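Local coordinates for protein hydroquinone dioxygenase large subunit (Pseudomonas sp., PDB 4ZXA) that serves as the large subunit of a two-subunit, iron(II)-dependent cupin dioxygenase that opens the aromatic ring of hydroquinone, at residues G35-S40 with I48-K53; R41-A46 with F154-G159. All coordinates share one frame; numbering follows the deposited sequence.

Interaction 1 of 2, residues G35-S40 with I48-K53; sequences GAFELS and ITWPAK
E38 and T49 face each other as a hydrogen-bonded pair of the antiparallel beta hairpin formed by strands 37-41 and 45-52, two neighbours in a five-strand up-and-down meander. T49 N gives its hydrogen to E38 O at 2.9 Å, within the carbonyl plane. The return bond runs from E38 N to T49 O at 3.1 Å, but here the donor stands well above the carbonyl plane, 36° out of it, although its N-H still points closely at the oxygen. I48 CA-H also points at E38 O, and F37 CA-H at T49 O. Where the strand pairing runs out, a water takes over: it donates to A36 O and also hydrogen-bonds T49 OG1. The hydroxyl is placed for this by T49 chi1 of 65°, which sets OG1 between the backbone N and the carbonyl carbon and brings it close beside E38 CB, 3.0 Å away.

The sheet face away from E38 and T49 is apolar. L39 and I48 reach out from the sheet together, flank to flank, and the fit is snug, with L39 CD2 3.3 Å from I48 CD1. Next along, the F37 ring brings its CD1 to I48 CG2 and its CE1 to W50 CB at 3.7 Å, so CD1 and CE1 together span two residues of the partner strand. Strand 116-121 helps cover this side: Y116 packs edge-to-face with F37, while the indole of W50 leads away from the hairpin and spends its NE1 hydrogen on V114 O. At the end of the contact, the P51 ring lies against A36, its CD 3.7 Å from A36 CB and 3.4 Å from A36 O.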
# COMPACT_ATOMS: atom_id res chain seq x y z
N GLY E 35 15.45 -17.95 -12.92
CA GLY E 35 14.91 -18.32 -14.21
C GLY E 35 14.78 -17.05 -15.02
O GLY E 35 15.74 -16.30 -15.16
N ALA E 36 13.59 -16.78 -15.51
CA ALA E 36 13.41 -15.65 -16.41
C ALA E 36 13.07 -14.36 -15.69
O ALA E 36 12.85 -13.33 -16.34
CB ALA E 36 12.34 -15.97 -17.47
N PHE E 37 13.01 -14.41 -14.36
CA PHE E 37 12.69 -13.22 -13.56
C PHE E 37 13.95 -12.44 -13.22
O PHE E 37 14.99 -13.01 -12.93
CB PHE E 37 12.00 -13.60 -12.23
CG PHE E 37 10.59 -14.05 -12.37
CD1 PHE E 37 9.57 -13.14 -12.54
CD2 PHE E 37 10.26 -15.39 -12.31
CE1 PHE E 37 8.26 -13.55 -12.67
CE2 PHE E 37 8.96 -15.80 -12.44
CZ PHE E 37 7.95 -14.88 -12.62
N GLU E 38 13.84 -11.12 -13.22
CA GLU E 38 14.91 -10.29 -12.70
C GLU E 38 14.39 -9.49 -11.52
O GLU E 38 13.42 -8.74 -11.63
CB GLU E 38 15.43 -9.33 -13.76
CG GLU E 38 16.93 -9.32 -13.86
CD GLU E 38 17.51 -7.92 -13.90
OE1 GLU E 38 16.82 -6.97 -13.47
OE2 GLU E 38 18.67 -7.79 -14.36
N LEU E 39 15.06 -9.65 -10.39
CA LEU E 39 14.72 -8.91 -9.19
C LEU E 39 15.79 -7.87 -8.81
O LEU E 39 16.95 -8.23 -8.54
CB LEU E 39 14.48 -9.88 -8.03
CG LEU E 39 13.40 -10.91 -8.36
CD1 LEU E 39 14.01 -12.19 -8.90
CD2 LEU E 39 12.56 -11.20 -7.11
N SER E 40 15.41 -6.60 -8.79
CA SER E 40 16.31 -5.54 -8.34
C SER E 40 15.56 -4.58 -7.43
O SER E 40 14.34 -4.55 -7.44
CB SER E 40 16.86 -4.77 -9.53
OG SER E 40 15.84 -3.98 -10.11
N ILE E 48 10.41 -6.09 -10.32
CA ILE E 48 10.42 -7.43 -10.88
C ILE E 48 10.18 -7.33 -12.36
O ILE E 48 9.23 -6.69 -12.78
CB ILE E 48 9.27 -8.29 -10.30
CG1 ILE E 48 9.32 -8.26 -8.77
CG2 ILE E 48 9.36 -9.74 -10.81
CD1 ILE E 48 10.62 -8.80 -8.25
N THR E 49 11.04 -7.96 -13.16
CA THR E 49 10.81 -8.04 -14.59
C THR E 49 10.60 -9.48 -15.04
O THR E 49 11.03 -10.41 -14.36
CB THR E 49 11.95 -7.40 -15.42
OG1 THR E 49 13.16 -8.13 -15.24
CG2 THR E 49 12.15 -5.95 -15.03
N TRP E 50 9.95 -9.66 -16.18
CA TRP E 50 9.64 -10.98 -16.70
C TRP E 50 9.21 -10.87 -18.16
O TRP E 50 8.65 -9.84 -18.56
CB TRP E 50 8.52 -11.64 -15.88
CG TRP E 50 7.19 -10.98 -16.04
CD1 TRP E 50 6.26 -11.24 -17.01
CD2 TRP E 50 6.63 -9.94 -15.23
NE1 TRP E 50 5.15 -10.44 -16.85
CE2 TRP E 50 5.35 -9.63 -15.76
CE3 TRP E 50 7.07 -9.24 -14.09
CZ2 TRP E 50 4.53 -8.65 -15.21
CZ3 TRP E 50 6.24 -8.27 -13.54
CH2 TRP E 50 4.99 -7.98 -14.10
N PRO E 51 9.46 -11.92 -18.95
CA PRO E 51 9.08 -11.94 -20.36
C PRO E 51 7.59 -12.18 -20.56
O PRO E 51 7.01 -13.01 -19.84
CB PRO E 51 9.85 -13.15 -20.90
CG PRO E 51 10.02 -14.04 -19.70
CD PRO E 51 10.25 -13.10 -18.56
N ALA E 52 6.98 -11.47 -21.50
CA ALA E 52 5.59 -11.70 -21.88
C ALA E 52 5.24 -11.08 -23.24
O ALA E 52 5.29 -9.86 -23.43
CB ALA E 52 4.64 -11.18 -20.78
N LYS E 53 4.89 -11.93 -24.20
CA LYS E 53 4.60 -11.49 -25.57
C LYS E 53 5.75 -10.67 -26.18
O LYS E 53 5.54 -9.59 -26.74
CB LYS E 53 3.29 -10.69 -25.63
CG LYS E 53 2.10 -11.44 -25.05
CD LYS E 53 0.77 -10.85 -25.52
CE LYS E 53 0.84 -9.34 -25.72
NZ LYS E 53 -0.51 -8.71 -25.89
O HOH W 1 13.28 -10.43 -17.30

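Interaction 2 of 2, residues R41-A46 with F154-G159; sequences RDEYFA and FGRKNG
E43 bends at chi2 (88°) while R156 runs extended from CG to NE, and these two shapes lay the side chains alongside each other until carboxylate and guanidinium meet. R156 NE reaches E43 OE2 at 3.2 Å in a nearly straight bond of 171°, arriving in its own guanidinium plane and using the anti lone pair of the oxygen. Only NE is spent on this salt bridge; NH1 bonds to A9 O and N7 O of the small subunit.

Beside it, G155 N donates to E43 O at 2.8 Å, on a lone pair, and G155 O accepts a CA-H from E43 CA at 3.4 Å. With phi of 113° at G155, a CB there would probably crowd F154 O.

Y44 turns its edge to F154, CD2 standing 3.6 Å above the centre of the ring, and F154 CE1 also touches Y44 O. F250 of the second subunit meets both rings, and Y44 OH bonds to E249 of that subunit. An alanine in place of F154 would probably leave the Y44 edge without the ring face it rests on and open a gap against that neighbouring F250.

The turn carrying E43 and Y44 is held from within. D42 OD1 accepts from Y44 N, an Asx turn, and from F45 N, completing an Asx motif; R41 grips D42 O side-on with NE at 2.7 Å and NH2 at 2.9 Å, and that NH2 bonds to A153 O, just before F154. D42 OD2 meets T308 of the second subunit. Polar bonds thus join the turn to the 154-159 loop and to a second copy of the protein, while R156, its charge probably eased by E43, ties the loop to the small subunit.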
# COMPACT_ATOMS: atom_id res chain seq x y z
N ARG E 41 16.30 -3.77 -6.68
CA ARG E 41 15.69 -2.76 -5.84
C ARG E 41 16.48 -1.46 -5.89
O ARG E 41 17.68 -1.47 -6.11
CB ARG E 41 15.57 -3.25 -4.39
CG ARG E 41 16.81 -3.02 -3.56
CD ARG E 41 16.47 -2.81 -2.10
NE ARG E 41 15.99 -1.46 -1.83
CZ ARG E 41 15.69 -0.99 -0.63
NH1 ARG E 41 15.82 -1.77 0.44
NH2 ARG E 41 15.27 0.25 -0.48
N ASP E 42 15.79 -0.35 -5.69
CA ASP E 42 16.44 0.94 -5.59
C ASP E 42 16.15 1.55 -4.23
O ASP E 42 15.94 0.84 -3.25
CB ASP E 42 16.02 1.88 -6.72
CG ASP E 42 14.53 2.07 -6.79
OD1 ASP E 42 13.86 1.86 -5.76
OD2 ASP E 42 14.03 2.44 -7.86
N GLU E 43 16.14 2.88 -4.16
CA GLU E 43 15.96 3.57 -2.90
C GLU E 43 14.54 3.45 -2.35
O GLU E 43 14.32 3.59 -1.15
CB GLU E 43 16.37 5.04 -3.04
CG GLU E 43 17.85 5.26 -3.26
CD GLU E 43 18.24 5.22 -4.73
OE1 GLU E 43 17.40 4.85 -5.56
OE2 GLU E 43 19.40 5.56 -5.04
N TYR E 44 13.58 3.20 -3.23
CA TYR E 44 12.18 3.11 -2.81
C TYR E 44 11.47 1.80 -3.19
O TYR E 44 10.55 1.37 -2.50
CB TYR E 44 11.38 4.27 -3.39
CG TYR E 44 11.44 5.56 -2.59
CD1 TYR E 44 11.97 6.72 -3.15
CD2 TYR E 44 10.97 5.62 -1.29
CE1 TYR E 44 12.01 7.89 -2.44
CE2 TYR E 44 11.01 6.79 -0.57
CZ TYR E 44 11.54 7.93 -1.14
OH TYR E 44 11.59 9.10 -0.42
N PHE E 45 11.86 1.18 -4.30
CA PHE E 45 11.09 0.06 -4.83
C PHE E 45 11.87 -1.22 -5.11
O PHE E 45 13.00 -1.18 -5.61
CB PHE E 45 10.36 0.46 -6.11
CG PHE E 45 9.71 1.81 -6.05
CD1 PHE E 45 8.57 2.02 -5.29
CD2 PHE E 45 10.24 2.88 -6.76
CE1 PHE E 45 7.97 3.27 -5.22
CE2 PHE E 45 9.64 4.14 -6.71
CZ PHE E 45 8.50 4.33 -5.94
N ALA E 46 11.25 -2.35 -4.79
CA ALA E 46 11.63 -3.60 -5.42
C ALA E 46 11.04 -3.59 -6.82
O ALA E 46 9.93 -3.09 -7.05
CB ALA E 46 11.08 -4.78 -4.62
N PHE E 154 13.94 2.21 3.35
CA PHE E 154 14.22 3.07 2.21
C PHE E 154 15.66 3.59 2.19
O PHE E 154 16.31 3.72 3.23
CB PHE E 154 13.23 4.24 2.15
CG PHE E 154 11.82 3.82 1.88
CD1 PHE E 154 11.53 2.81 0.97
CD2 PHE E 154 10.77 4.44 2.54
CE1 PHE E 154 10.21 2.43 0.71
CE2 PHE E 154 9.45 4.06 2.29
CZ PHE E 154 9.17 3.06 1.37
N GLY E 155 16.16 3.87 0.99
CA GLY E 155 17.45 4.51 0.81
C GLY E 155 18.45 3.57 0.16
O GLY E 155 18.08 2.54 -0.41
N ARG E 156 19.72 3.92 0.25
CA ARG E 156 20.75 3.10 -0.35
C ARG E 156 21.22 2.01 0.61
O ARG E 156 20.96 2.06 1.82
CB ARG E 156 21.89 4.00 -0.84
CG ARG E 156 21.39 4.97 -1.89
CD ARG E 156 22.45 5.92 -2.39
NE ARG E 156 21.94 6.75 -3.48
CZ ARG E 156 22.53 7.86 -3.92
NH1 ARG E 156 23.66 8.28 -3.35
NH2 ARG E 156 22.00 8.55 -4.92
N LYS E 157 21.88 0.99 0.07
CA LYS E 157 22.33 -0.11 0.90
C LYS E 157 23.05 0.42 2.13
O LYS E 157 23.81 1.39 2.05
CB LYS E 157 23.26 -1.04 0.13
CG LYS E 157 23.92 -2.09 1.01
CD LYS E 157 22.94 -3.10 1.55
CE LYS E 157 23.69 -4.16 2.33
NZ LYS E 157 22.98 -5.44 2.43
N ASN E 158 22.79 -0.19 3.28
CA ASN E 158 23.31 0.38 4.50
C ASN E 158 23.38 -0.61 5.66
O ASN E 158 22.57 -0.56 6.60
CB ASN E 158 22.50 1.61 4.89
CG ASN E 158 23.13 2.36 6.05
OD1 ASN E 158 23.84 1.77 6.85
ND2 ASN E 158 22.88 3.67 6.12
N GLY E 159 24.35 -1.51 5.59
CA GLY E 159 24.50 -2.55 6.58
C GLY E 159 23.59 -3.73 6.34
O GLY E 159 22.93 -3.85 5.31

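Strand 45-52 serves both contacts, and segments 35-40 and 41-46 follow directly in sequence, so interaction 2 uses the turn of the very hairpin whose strands pair in interaction 1; their centres lie 19 Å apart. Interaction 1 is local: regular strand bonds, an apolar face covered by the same chain, and a water on the more open side. Interaction 2 spans over a hundred residues and has no regular pairing; a salt bridge, a single backbone bond and crossed rings do the work. Both are partly buried, but the first is touched by no other chain, whereas the second lies where two further subunits come in.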